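Clavulanic acid biosynthesis oligopeptide binding protein 2 (Streptomyces clavuligerus, PDB 2WOL) probably binds oligopeptides as a family 5 extracellular solute-binding protein linked to clavulanic acid biosynthesis. Local coordinates at residues 327-332 / 522-527; 332-337 / 410-415; 418-423 / 446-451. One frame throughout, in Å; residues are numbered along the deposited sequence.

Contact 1: 327-332 / 522-527; sequences YAADKI and VLLPLV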
ATOM      1  N   TYR A 327      -7.791 -26.999   1.277  1.00  7.67           N
ATOM      2  CA  TYR A 327      -7.527 -28.149   0.408  1.00  7.50           C
ATOM      3  C   TYR A 327      -8.426 -28.190  -0.825  1.00  7.58           C
ATOM      4  O   TYR A 327      -7.994 -28.633  -1.890  1.00  7.76           O
ATOM      5  CB  TYR A 327      -7.690 -29.461   1.176  1.00  7.52           C
ATOM      6  CG  TYR A 327      -6.535 -29.826   2.076  1.00  7.92           C
ATOM      7  CD1 TYR A 327      -6.724 -29.985   3.449  1.00  7.73           C
ATOM      8  CD2 TYR A 327      -5.259 -30.040   1.557  1.00  7.40           C
ATOM      9  CE1 TYR A 327      -5.677 -30.332   4.285  1.00  8.36           C
ATOM     10  CE2 TYR A 327      -4.197 -30.389   2.387  1.00  7.48           C
ATOM     11  CZ  TYR A 327      -4.412 -30.536   3.753  1.00  7.52           C
ATOM     12  OH  TYR A 327      -3.371 -30.881   4.589  1.00  9.24           O
ATOM     13  N   ALA A 328      -9.677 -27.749  -0.673  1.00  7.79           N
ATOM     14  CA  ALA A 328     -10.665 -27.824  -1.756  1.00  7.97           C
ATOM     15  C   ALA A 328     -10.656 -26.614  -2.691  1.00  8.12           C
ATOM     16  O   ALA A 328     -11.465 -26.532  -3.612  1.00  8.70           O
ATOM     17  CB  ALA A 328     -12.064 -28.056  -1.190  1.00  7.92           C
ATOM     18  N   ALA A 329      -9.737 -25.685  -2.456  1.00  8.13           N
ATOM     19  CA  ALA A 329      -9.592 -24.521  -3.320  1.00  8.32           C
ATOM     20  C   ALA A 329      -8.989 -24.938  -4.656  1.00  8.58           C
ATOM     21  O   ALA A 329      -7.919 -25.545  -4.703  1.00  9.03           O
ATOM     22  CB  ALA A 329      -8.715 -23.464  -2.645  1.00  8.32           C
ATOM     23  N   ASP A 330      -9.697 -24.636  -5.742  1.00  8.51           N
ATOM     24  CA  ASP A 330      -9.151 -24.847  -7.077  1.00  8.87           C
ATOM     25  C   ASP A 330      -8.362 -23.596  -7.435  1.00  8.75           C
ATOM     26  O   ASP A 330      -8.928 -22.610  -7.901  1.00  9.22           O
ATOM     27  CB  ASP A 330     -10.277 -25.110  -8.086  1.00  9.13           C
ATOM     28  CG  ASP A 330      -9.763 -25.417  -9.490  1.00  9.71           C
ATOM     29  OD1 ASP A 330      -8.624 -25.033  -9.822  1.00 10.54           O
ATOM     30  OD2 ASP A 330     -10.517 -26.042 -10.265  1.00 11.26           O
ATOM     31  N   LYS A 331      -7.052 -23.642  -7.196  1.00  8.68           N
ATOM     32  CA  LYS A 331      -6.196 -22.460  -7.338  1.00  8.85           C
ATOM     33  C   LYS A 331      -6.126 -21.958  -8.778  1.00  8.97           C
ATOM     34  O   LYS A 331      -5.949 -20.763  -9.020  1.00  9.02           O
ATOM     35  CB  LYS A 331      -4.783 -22.742  -6.816  1.00  8.74           C
ATOM     36  CG  LYS A 331      -4.672 -23.175  -5.337  1.00 10.04           C
ATOM     37  CD  LYS A 331      -5.199 -22.139  -4.329  1.00  9.92           C
ATOM     38  CE  LYS A 331      -4.436 -20.814  -4.372  1.00 11.19           C
ATOM     39  NZ  LYS A 331      -3.009 -20.918  -3.936  1.00 11.29           N
ATOM     40  N   ILE A 332      -6.260 -22.883  -9.723  1.00  8.87           N
ATOM     41  CA  ILE A 332      -6.243 -22.557 -11.148  1.00  9.13           C
ATOM     42  C   ILE A 332      -7.518 -21.807 -11.524  1.00  9.37           C
ATOM     43  O   ILE A 332      -7.458 -20.741 -12.151  1.00  9.23           O
ATOM     44  CB  ILE A 332      -6.064 -23.829 -12.019  1.00  8.97           C
ATOM     45  CG1 ILE A 332      -4.765 -24.570 -11.652  1.00  9.21           C
ATOM     46  CG2 ILE A 332      -6.122 -23.492 -13.515  1.00  9.17           C
ATOM     47  CD1 ILE A 332      -3.481 -23.735 -11.776  1.00 11.08           C
ATOM     48  N   VAL A 522      -6.773 -19.515   8.783  1.00  6.69           N
ATOM     49  CA  VAL A 522      -7.763 -18.436   8.675  1.00  6.80           C
ATOM     50  C   VAL A 522      -7.628 -17.608   7.393  1.00  6.95           C
ATOM     51  O   VAL A 522      -8.578 -16.942   6.989  1.00  7.20           O
ATOM     52  CB  VAL A 522      -7.764 -17.506   9.914  1.00  6.63           C
ATOM     53  CG1 VAL A 522      -8.320 -18.239  11.136  1.00  6.23           C
ATOM     54  CG2 VAL A 522      -6.368 -16.962  10.200  1.00  7.24           C
ATOM     55  N   LEU A 523      -6.459 -17.664   6.755  1.00  6.92           N
ATOM     56  CA  LEU A 523      -6.235 -16.954   5.494  1.00  7.22           C
ATOM     57  C   LEU A 523      -5.863 -17.933   4.388  1.00  7.26           C
ATOM     58  O   LEU A 523      -4.922 -18.716   4.540  1.00  7.15           O
ATOM     59  CB  LEU A 523      -5.134 -15.895   5.643  1.00  7.26           C
ATOM     60  CG  LEU A 523      -5.326 -14.802   6.705  1.00  8.33           C
ATOM     61  CD1 LEU A 523      -4.152 -13.836   6.700  1.00  9.81           C
ATOM     62  CD2 LEU A 523      -6.635 -14.052   6.500  1.00  9.06           C
ATOM     63  N   LEU A 524      -6.617 -17.877   3.292  1.00  7.15           N
ATOM     64  CA  LEU A 524      -6.348 -18.668   2.096  1.00  7.62           C
ATOM     65  C   LEU A 524      -5.742 -17.758   1.027  1.00  7.31           C
ATOM     66  O   LEU A 524      -6.456 -16.966   0.406  1.00  6.91           O
ATOM     67  CB  LEU A 524      -7.637 -19.323   1.580  1.00  7.43           C
ATOM     68  CG  LEU A 524      -7.655 -19.948   0.177  1.00  7.85           C
ATOM     69  CD1 LEU A 524      -6.588 -21.036   0.003  1.00  7.98           C
ATOM     70  CD2 LEU A 524      -9.034 -20.509  -0.126  1.00  8.52           C
ATOM     71  N   PRO A 525      -4.418 -17.864   0.816  1.00  7.43           N
ATOM     72  CA  PRO A 525      -3.740 -17.053  -0.190  1.00  7.63           C
ATOM     73  C   PRO A 525      -4.129 -17.522  -1.582  1.00  7.66           C
ATOM     74  O   PRO A 525      -4.201 -18.728  -1.826  1.00  7.53           O
ATOM     75  CB  PRO A 525      -2.249 -17.329   0.055  1.00  8.17           C
ATOM     76  CG  PRO A 525      -2.161 -18.195   1.253  1.00  8.61           C
ATOM     77  CD  PRO A 525      -3.499 -18.781   1.510  1.00  7.45           C
ATOM     78  N   LEU A 526      -4.387 -16.577  -2.480  1.00  7.83           N
ATOM     79  CA  LEU A 526      -4.723 -16.918  -3.863  1.00  8.19           C
ATOM     80  C   LEU A 526      -3.597 -16.541  -4.817  1.00  8.46           C
ATOM     81  O   LEU A 526      -2.901 -17.414  -5.342  1.00  8.66           O
ATOM     82  CB  LEU A 526      -6.048 -16.274  -4.288  1.00  8.42           C
ATOM     83  CG  LEU A 526      -7.279 -16.631  -3.443  1.00  9.24           C
ATOM     84  CD1 LEU A 526      -8.509 -15.906  -3.958  1.00 10.45           C
ATOM     85  CD2 LEU A 526      -7.517 -18.135  -3.425  1.00 10.34           C
ATOM     86  N   VAL A 527      -3.421 -15.241  -5.031  1.00  8.41           N
ATOM     87  CA  VAL A 527      -2.350 -14.747  -5.896  1.00  8.62           C
ATOM     88  C   VAL A 527      -1.731 -13.482  -5.336  1.00  8.57           C
ATOM     89  O   VAL A 527      -2.388 -12.738  -4.603  1.00  8.71           O
ATOM     90  CB  VAL A 527      -2.842 -14.453  -7.353  1.00  8.76           C
ATOM     91  CG1 VAL A 527      -3.337 -15.725  -8.045  1.00  9.18           C
ATOM     92  CG2 VAL A 527      -3.916 -13.359  -7.378  1.00  9.08           C
TER
HETATM   93  O   HOH W   1      -5.487 -18.772  -6.905  1.00 14.91           O
HETATM   94  O   HOH W   2      -2.776 -21.436  -1.271  1.00 22.19           O

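Contact 2: 332-337 / 410-415; sequences ILLQDA and VESLAR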
ATOM      1  N   ILE A 332      -6.260 -22.883  -9.723  1.00  8.87           N
ATOM      2  CA  ILE A 332      -6.243 -22.557 -11.148  1.00  9.13           C
ATOM      3  C   ILE A 332      -7.518 -21.807 -11.524  1.00  9.37           C
ATOM      4  O   ILE A 332      -7.458 -20.741 -12.151  1.00  9.23           O
ATOM      5  CB  ILE A 332      -6.064 -23.829 -12.019  1.00  8.97           C
ATOM      6  CG1 ILE A 332      -4.765 -24.570 -11.652  1.00  9.21           C
ATOM      7  CG2 ILE A 332      -6.122 -23.492 -13.515  1.00  9.17           C
ATOM      8  CD1 ILE A 332      -3.481 -23.735 -11.776  1.00 11.08           C
ATOM      9  N   LEU A 333      -8.665 -22.349 -11.113  1.00  9.49           N
ATOM     10  CA  LEU A 333      -9.965 -21.710 -11.332  1.00 10.16           C
ATOM     11  C   LEU A 333     -10.023 -20.331 -10.674  1.00  9.92           C
ATOM     12  O   LEU A 333     -10.549 -19.372 -11.251  1.00 10.30           O
ATOM     13  CB  LEU A 333     -11.092 -22.595 -10.785  1.00 10.31           C
ATOM     14  CG  LEU A 333     -12.550 -22.199 -11.043  1.00 10.94           C
ATOM     15  CD1 LEU A 333     -12.913 -22.411 -12.513  1.00 11.59           C
ATOM     16  CD2 LEU A 333     -13.501 -22.970 -10.130  1.00 11.22           C
ATOM     17  N   LEU A 334      -9.473 -20.239  -9.466  1.00  9.99           N
ATOM     18  CA  LEU A 334      -9.473 -18.993  -8.707  1.00  9.90           C
ATOM     19  C   LEU A 334      -8.589 -17.938  -9.367  1.00 10.00           C
ATOM     20  O   LEU A 334      -8.947 -16.760  -9.410  1.00 10.10           O
ATOM     21  CB  LEU A 334      -9.064 -19.244  -7.251  1.00  9.77           C
ATOM     22  CG  LEU A 334     -10.152 -19.934  -6.417  1.00  9.78           C
ATOM     23  CD1 LEU A 334      -9.559 -20.720  -5.259  1.00  9.75           C
ATOM     24  CD2 LEU A 334     -11.164 -18.916  -5.917  1.00 10.69           C
ATOM     25  N   GLN A 335      -7.446 -18.368  -9.897  1.00 10.01           N
ATOM     26  CA  GLN A 335      -6.569 -17.466 -10.637  1.00 10.68           C
ATOM     27  C   GLN A 335      -7.223 -17.011 -11.940  1.00 11.38           C
ATOM     28  O   GLN A 335      -7.105 -15.844 -12.326  1.00 11.48           O
ATOM     29  CB  GLN A 335      -5.227 -18.131 -10.920  1.00 10.30           C
ATOM     30  CG  GLN A 335      -4.258 -17.234 -11.670  1.00 10.12           C
ATOM     31  CD  GLN A 335      -2.873 -17.815 -11.733  1.00  9.68           C
ATOM     32  OE1 GLN A 335      -2.705 -19.009 -11.988  1.00  9.54           O
ATOM     33  NE2 GLN A 335      -1.863 -16.976 -11.503  1.00  8.59           N
ATOM     34  N   ASP A 336      -7.915 -17.930 -12.610  1.00 12.22           N
ATOM     35  CA  ASP A 336      -8.633 -17.602 -13.843  1.00 13.35           C
ATOM     36  C   ASP A 336      -9.709 -16.550 -13.586  1.00 14.18           C
ATOM     37  O   ASP A 336      -9.928 -15.667 -14.417  1.00 14.73           O
ATOM     38  CB  ASP A 336      -9.225 -18.856 -14.492  1.00 13.02           C
ATOM     39  CG  ASP A 336      -8.175 -19.710 -15.196  1.00 13.43           C
ATOM     40  OD1 ASP A 336      -6.999 -19.297 -15.257  1.00 12.84           O
ATOM     41  OD2 ASP A 336      -8.530 -20.804 -15.688  1.00 15.84           O
ATOM     42  N   ALA A 337     -10.357 -16.635 -12.425  1.00 15.12           N
ATOM     43  CA  ALA A 337     -11.337 -15.633 -12.013  1.00 16.37           C
ATOM     44  C   ALA A 337     -10.673 -14.273 -11.795  1.00 17.27           C
ATOM     45  O   ALA A 337     -11.323 -13.235 -11.915  1.00 17.58           O
ATOM     46  CB  ALA A 337     -12.063 -16.085 -10.753  1.00 16.14           C
ATOM     47  N   VAL A 410     -17.251 -20.728  -4.568  1.00  9.57           N
ATOM     48  CA  VAL A 410     -18.497 -21.503  -4.542  1.00 10.04           C
ATOM     49  C   VAL A 410     -18.338 -22.806  -5.334  1.00 10.19           C
ATOM     50  O   VAL A 410     -18.635 -23.892  -4.833  1.00 10.34           O
ATOM     51  CB  VAL A 410     -19.692 -20.679  -5.101  1.00 10.33           C
ATOM     52  CG1 VAL A 410     -20.951 -21.542  -5.224  1.00 10.13           C
ATOM     53  CG2 VAL A 410     -19.965 -19.463  -4.228  1.00 10.13           C
ATOM     54  N   GLU A 411     -17.849 -22.683  -6.567  1.00 10.83           N
ATOM     55  CA  GLU A 411     -17.650 -23.827  -7.451  1.00 11.68           C
ATOM     56  C   GLU A 411     -16.635 -24.831  -6.886  1.00 11.02           C
ATOM     57  O   GLU A 411     -16.864 -26.045  -6.925  1.00 10.96           O
ATOM     58  CB  GLU A 411     -17.224 -23.344  -8.841  1.00 11.61           C
ATOM     59  CG  GLU A 411     -17.159 -24.435  -9.899  1.00 14.27           C
ATOM     60  CD  GLU A 411     -16.865 -23.898 -11.297  1.00 14.02           C
ATOM     61  OE1 GLU A 411     -17.142 -22.708 -11.571  1.00 18.70           O
ATOM     62  OE2 GLU A 411     -16.353 -24.675 -12.124  1.00 18.50           O
ATOM     63  N   SER A 412     -15.524 -24.317  -6.355  1.00 10.58           N
ATOM     64  CA  SER A 412     -14.477 -25.155  -5.766  1.00 10.30           C
ATOM     65  C   SER A 412     -15.030 -25.992  -4.624  1.00 10.18           C
ATOM     66  O   SER A 412     -14.851 -27.204  -4.587  1.00 10.00           O
ATOM     67  CB  SER A 412     -13.327 -24.295  -5.223  1.00 10.44           C
ATOM     68  OG  SER A 412     -12.647 -23.590  -6.248  1.00 10.42           O
ATOM     69  N   LEU A 413     -15.710 -25.325  -3.695  1.00  9.98           N
ATOM     70  CA  LEU A 413     -16.121 -25.949  -2.445  1.00 10.01           C
ATOM     71  C   LEU A 413     -17.335 -26.858  -2.588  1.00 10.01           C
ATOM     72  O   LEU A 413     -17.521 -27.774  -1.789  1.00  9.83           O
ATOM     73  CB  LEU A 413     -16.366 -24.879  -1.375  1.00  9.94           C
ATOM     74  CG  LEU A 413     -15.196 -23.942  -1.042  1.00 10.51           C
ATOM     75  CD1 LEU A 413     -15.506 -23.109   0.188  1.00 11.46           C
ATOM     76  CD2 LEU A 413     -13.889 -24.705  -0.855  1.00 11.41           C
ATOM     77  N   ALA A 414     -18.154 -26.611  -3.609  1.00 10.22           N
ATOM     78  CA  ALA A 414     -19.326 -27.455  -3.877  1.00 10.37           C
ATOM     79  C   ALA A 414     -18.928 -28.911  -4.118  1.00 10.72           C
ATOM     80  O   ALA A 414     -19.711 -29.826  -3.863  1.00 10.98           O
ATOM     81  CB  ALA A 414     -20.115 -26.916  -5.060  1.00 10.72           C
ATOM     82  N   ARG A 415     -17.700 -29.117  -4.588  1.00 10.62           N
ATOM     83  CA  ARG A 415     -17.181 -30.453  -4.891  1.00 11.21           C
ATOM     84  C   ARG A 415     -17.069 -31.369  -3.669  1.00 11.48           C
ATOM     85  O   ARG A 415     -17.019 -32.594  -3.818  1.00 11.99           O
ATOM     86  CB  ARG A 415     -15.824 -30.348  -5.591  1.00 11.15           C
ATOM     87  CG  ARG A 415     -15.872 -29.600  -6.916  1.00 11.24           C
ATOM     88  CD  ARG A 415     -14.490 -29.467  -7.539  1.00 10.93           C
ATOM     89  NE  ARG A 415     -13.573 -28.724  -6.674  1.00 10.14           N
ATOM     90  CZ  ARG A 415     -12.256 -28.659  -6.847  1.00  9.76           C
ATOM     91  NH1 ARG A 415     -11.672 -29.295  -7.859  1.00 10.79           N
ATOM     92  NH2 ARG A 415     -11.515 -27.955  -5.998  1.00  9.88           N
TER

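Contact 3: 418-423 / 446-451; sequences IELTVK and LGLLVT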
ATOM      1  N   ILE A 418     -19.627 -28.401   0.452  1.00 12.47           N
ATOM      2  CA  ILE A 418     -19.708 -27.095   1.093  1.00 12.63           C
ATOM      3  C   ILE A 418     -20.499 -26.186   0.161  1.00 13.17           C
ATOM      4  O   ILE A 418     -20.010 -25.794  -0.903  1.00 13.31           O
ATOM      5  CB  ILE A 418     -18.315 -26.509   1.428  1.00 12.55           C
ATOM      6  CG1 ILE A 418     -17.551 -27.468   2.351  1.00 11.97           C
ATOM      7  CG2 ILE A 418     -18.465 -25.136   2.080  1.00 12.56           C
ATOM      8  CD1 ILE A 418     -16.068 -27.143   2.535  1.00 12.35           C
ATOM      9  N   GLU A 419     -21.730 -25.882   0.569  1.00 13.76           N
ATOM     10  CA  GLU A 419     -22.677 -25.140  -0.256  1.00 14.53           C
ATOM     11  C   GLU A 419     -22.687 -23.680   0.162  1.00 13.86           C
ATOM     12  O   GLU A 419     -23.200 -23.330   1.228  1.00 13.54           O
ATOM     13  CB  GLU A 419     -24.089 -25.718  -0.116  1.00 14.47           C
ATOM     14  CG  GLU A 419     -24.227 -27.188  -0.483  1.00 16.49           C
ATOM     15  CD  GLU A 419     -25.609 -27.735  -0.158  1.00 17.03           C
ATOM     16  OE1 GLU A 419     -26.583 -26.947  -0.157  1.00 21.34           O
ATOM     17  OE2 GLU A 419     -25.719 -28.953   0.098  1.00 22.04           O
ATOM     18  N   LEU A 420     -22.117 -22.831  -0.685  1.00 13.53           N
ATOM     19  CA  LEU A 420     -22.032 -21.412  -0.385  1.00 13.42           C
ATOM     20  C   LEU A 420     -23.030 -20.597  -1.177  1.00 13.57           C
ATOM     21  O   LEU A 420     -23.306 -20.888  -2.342  1.00 13.69           O
ATOM     22  CB  LEU A 420     -20.630 -20.876  -0.681  1.00 13.63           C
ATOM     23  CG  LEU A 420     -19.412 -21.482   0.011  1.00 13.54           C
ATOM     24  CD1 LEU A 420     -18.189 -20.659  -0.356  1.00 13.40           C
ATOM     25  CD2 LEU A 420     -19.593 -21.528   1.516  1.00 13.90           C
ATOM     26  N   THR A 421     -23.567 -19.572  -0.527  1.00 13.28           N
ATOM     27  CA  THR A 421     -24.261 -18.507  -1.230  1.00 13.52           C
ATOM     28  C   THR A 421     -23.431 -17.238  -1.075  1.00 13.06           C
ATOM     29  O   THR A 421     -22.585 -17.139  -0.180  1.00 12.81           O
ATOM     30  CB  THR A 421     -25.694 -18.310  -0.714  1.00 13.68           C
ATOM     31  OG1 THR A 421     -25.669 -18.108   0.700  1.00 14.38           O
ATOM     32  CG2 THR A 421     -26.550 -19.536  -1.028  1.00 14.40           C
ATOM     33  N   VAL A 422     -23.668 -16.277  -1.959  1.00 12.92           N
ATOM     34  CA  VAL A 422     -22.835 -15.091  -2.060  1.00 13.17           C
ATOM     35  C   VAL A 422     -23.594 -13.864  -1.557  1.00 13.43           C
ATOM     36  O   VAL A 422     -24.732 -13.612  -1.972  1.00 13.86           O
ATOM     37  CB  VAL A 422     -22.372 -14.867  -3.522  1.00 13.16           C
ATOM     38  CG1 VAL A 422     -21.467 -13.661  -3.621  1.00 13.02           C
ATOM     39  CG2 VAL A 422     -21.667 -16.109  -4.069  1.00 13.23           C
ATOM     40  N   LYS A 423     -22.964 -13.119  -0.654  1.00 13.67           N
ATOM     41  CA  LYS A 423     -23.513 -11.853  -0.174  1.00 14.10           C
ATOM     42  C   LYS A 423     -22.640 -10.710  -0.674  1.00 14.53           C
ATOM     43  O   LYS A 423     -21.478 -10.586  -0.282  1.00 13.99           O
ATOM     44  CB  LYS A 423     -23.612 -11.838   1.358  1.00 14.29           C
ATOM     45  CG  LYS A 423     -24.020 -10.493   1.976  1.00 14.50           C
ATOM     46  CD  LYS A 423     -25.443 -10.092   1.608  1.00 15.96           C
ATOM     47  CE  LYS A 423     -25.765  -8.694   2.110  1.00 16.25           C
ATOM     48  NZ  LYS A 423     -27.176  -8.315   1.807  1.00 16.91           N
ATOM     49  N   LEU A 446     -20.862 -13.790   7.645  1.00  9.14           N
ATOM     50  CA  LEU A 446     -19.904 -13.942   6.551  1.00  9.03           C
ATOM     51  C   LEU A 446     -18.703 -14.777   6.986  1.00  9.09           C
ATOM     52  O   LEU A 446     -17.681 -14.249   7.436  1.00  9.27           O
ATOM     53  CB  LEU A 446     -19.468 -12.568   6.024  1.00  9.18           C
ATOM     54  CG  LEU A 446     -20.615 -11.631   5.619  1.00  9.03           C
ATOM     55  CD1 LEU A 446     -20.116 -10.250   5.212  1.00  9.86           C
ATOM     56  CD2 LEU A 446     -21.477 -12.246   4.512  1.00 10.09           C
ATOM     57  N   GLY A 447     -18.847 -16.093   6.851  1.00  8.98           N
ATOM     58  CA  GLY A 447     -17.826 -17.052   7.263  1.00  8.71           C
ATOM     59  C   GLY A 447     -16.578 -16.989   6.406  1.00  8.42           C
ATOM     60  O   GLY A 447     -15.488 -17.324   6.873  1.00  8.55           O
ATOM     61  N   LEU A 448     -16.757 -16.579   5.149  1.00  8.33           N
ATOM     62  CA  LEU A 448     -15.645 -16.315   4.237  1.00  8.13           C
ATOM     63  C   LEU A 448     -15.775 -14.914   3.656  1.00  8.10           C
ATOM     64  O   LEU A 448     -16.890 -14.419   3.465  1.00  8.07           O
ATOM     65  CB  LEU A 448     -15.606 -17.334   3.090  1.00  8.54           C
ATOM     66  CG  LEU A 448     -15.729 -18.824   3.415  1.00  8.98           C
ATOM     67  CD1 LEU A 448     -17.161 -19.286   3.162  1.00 11.21           C
ATOM     68  CD2 LEU A 448     -14.763 -19.652   2.590  1.00 11.90           C
ATOM     69  N   LEU A 449     -14.633 -14.291   3.369  1.00  7.83           N
ATOM     70  CA  LEU A 449     -14.583 -12.941   2.801  1.00  8.19           C
ATOM     71  C   LEU A 449     -13.510 -12.870   1.730  1.00  8.43           C
ATOM     72  O   LEU A 449     -12.383 -13.331   1.947  1.00  8.25           O
ATOM     73  CB  LEU A 449     -14.273 -11.908   3.890  1.00  8.22           C
ATOM     74  CG  LEU A 449     -15.348 -11.657   4.951  1.00  8.62           C
ATOM     75  CD1 LEU A 449     -14.766 -10.911   6.144  1.00  9.35           C
ATOM     76  CD2 LEU A 449     -16.513 -10.876   4.334  1.00  9.11           C
ATOM     77  N   VAL A 450     -13.856 -12.289   0.582  1.00  8.91           N
ATOM     78  CA  VAL A 450     -12.888 -12.059  -0.489  1.00  9.40           C
ATOM     79  C   VAL A 450     -12.329 -10.652  -0.355  1.00  9.42           C
ATOM     80  O   VAL A 450     -13.083  -9.685  -0.243  1.00  9.39           O
ATOM     81  CB  VAL A 450     -13.530 -12.201  -1.894  1.00  9.70           C
ATOM     82  CG1 VAL A 450     -12.500 -11.914  -3.000  1.00 10.12           C
ATOM     83  CG2 VAL A 450     -14.128 -13.583  -2.074  1.00  9.64           C
ATOM     84  N   THR A 451     -11.006 -10.528  -0.371  1.00  9.52           N
ATOM     85  CA  THR A 451     -10.405  -9.203  -0.351  1.00 10.17           C
ATOM     86  C   THR A 451      -9.022  -9.169  -0.989  1.00 10.20           C
ATOM     87  O   THR A 451      -8.485 -10.202  -1.384  1.00  9.85           O
ATOM     88  CB  THR A 451     -10.392  -8.597   1.082  1.00 10.45           C
ATOM     89  OG1 THR A 451     -10.192  -7.180   0.995  1.00 11.59           O
ATOM     90  CG2 THR A 451      -9.313  -9.223   1.952  1.00 11.25           C
TER

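Contact 1: 327-332 / 522-527
Ala329 and Lys331 form a buried, mixed apolar and polar contact with Leu524, Pro525 and Leu526, fastening the turn that enters helix 331-337 to the start of strand 523-534. The apolar half is small: Ala329 CB points at the strand and meets Leu524 CD2 at 3.9 Å. A lone methyl suits this place, because the branched end of Leu524 can come right up to the turn.

Lys331 supplies the polar half. All four of its side-chain torsions lie near -60°, from chi1 -59° to chi4 -66°, and this repeated bend curls the chain back to the strand instead of letting it run straight on. The methylene CE ends 4.2 Å from Leu526 CD2, while NZ has a weak hydrogen bond of 3.3 Å to Pro525 O. Proline, with no N-H to donate, still offers the carbonyl that lysine and water use. A stronger partner lies outside, at Thr348 O, and a water accepts from NZ at 2.7 Å. That water is also close to Pro525 O, so NZ has three oxygen partners, the weak one included. A second water donates to Lys331 O at 2.9 Å and, weakly, to Leu526 O, tying the two backbones together.

Asp330 occupies the N-cap position. Its OD1 accepts from Leu333 N and, weakly at 3.2 Å, from Ile332 N, serving amides at the helix start that have no earlier turn to bond to; OD2 makes a salt bridge with Arg372.

Just beyond Pro525, Leu526 and Val527 both face His305 of the antiparallel strand 303-309. The contact thus joins a side-chain-capped helix start to a classic beta bulge, within an alpha/beta lobe of a solute-binding protein.

Contact 2: 332-337 / 410-415
Glu411 runs its whole side chain past one methyl group of Leu333, the two chains crossing at about a right angle. Its CB starts 4.0 Å from Leu333 CD2. Next, CG stays at a similar range of the same methyl, since it lies anti to the backbone N (chi1 -173°) and the chain beyond is extended. The carboxylate carbon CD comes nearest, 3.7 Å from Leu333 CD2. At the tip, OE1 and OE2 both remain close to that methyl, and OE2 also lies 4.1 Å from Leu333 CD1. The aliphatic part of a glutamate can cover a leucine in this way while its charged end stays at the exposed margin.

Helix 331-337 covers a flank of helix 401-414, the helix of the beta-alpha-beta crossover between strands 391-398 and 418-425; the two run nearly antiparallel, their local axes at 168° and 10.5 Å apart. Deeper in, Ser412 OG approaches Leu333 CD2 at 4.0 Å and Leu334 CD1 slightly farther off. Its hydroxyl, small enough for this buried place, bonds back to Ala408 O. Arg415 folds back on its own segment: its NE donates to a lone pair of Ser412 O, in the carbonyl plane, at 2.9 Å and almost straight (173°).

Contact 3: 418-423 / 446-451
No flat group carries the contact between Leu420 and Leu448, or between Lys423 and Leu446; methyls and methylenes do all the touching, so there are no ring faces or edges to place. Leu448 CD1 presses into the forked end of Leu420, 3.7 Å from Leu420 CD2 and 3.9 Å from Leu420 CD1. The two side chains cross at about a right angle, which lets one branch of Leu448 meet both methyls of its partner. Leucine suits both places, being long enough to span backbones whose CA atoms at Leu420 and Leu448 are 9.4 Å apart.

Toward the other end, Leu446 CD2 lies 3.8 Å from Lys423 CB and a little farther from Lys423 CG. The lysine offers only this aliphatic base: its CB points toward segment 446-451, but a bend at chi2 (66°) leads the rest of the chain away, as fits a residue at the margin.

The two segments are not paired by backbone bonds. Strand 391-398 runs between strands 418-425 and 448-453, parallel to both, and gives Ala393 to Leu420. Helix 401-414, which links strands 391-398 and 418-425 as a beta-alpha-beta unit, covers Leu420 with Val409 and Leu413, while Leu448 packs on Val307 and Met309 of strand 303-309.

All three contacts lie on one side of the chain's centre, their own centres about 22 to 27 Å from it, in the same lobe. Contacts 1 and 2 are neighbours, centres about 9 Å apart, and share Ile332. Polar bonds knit them: Ala328 O lies 2.8 Å from Arg415 NH2, and Asp330 N lies 3.2 Å from Ser412 OG. Contact 3 is about 13 Å from each of the others. It joins contact 2 through the short link after helix 401-414, where Leu413 O and Ile418 N are 3.1 Å apart, and through Val410 CG2, 3.8 Å from Val422 CG2. Contacts 1 and 3 do not touch, their nearest atoms being about 6 Å apart, but both reach the same mixed sheet.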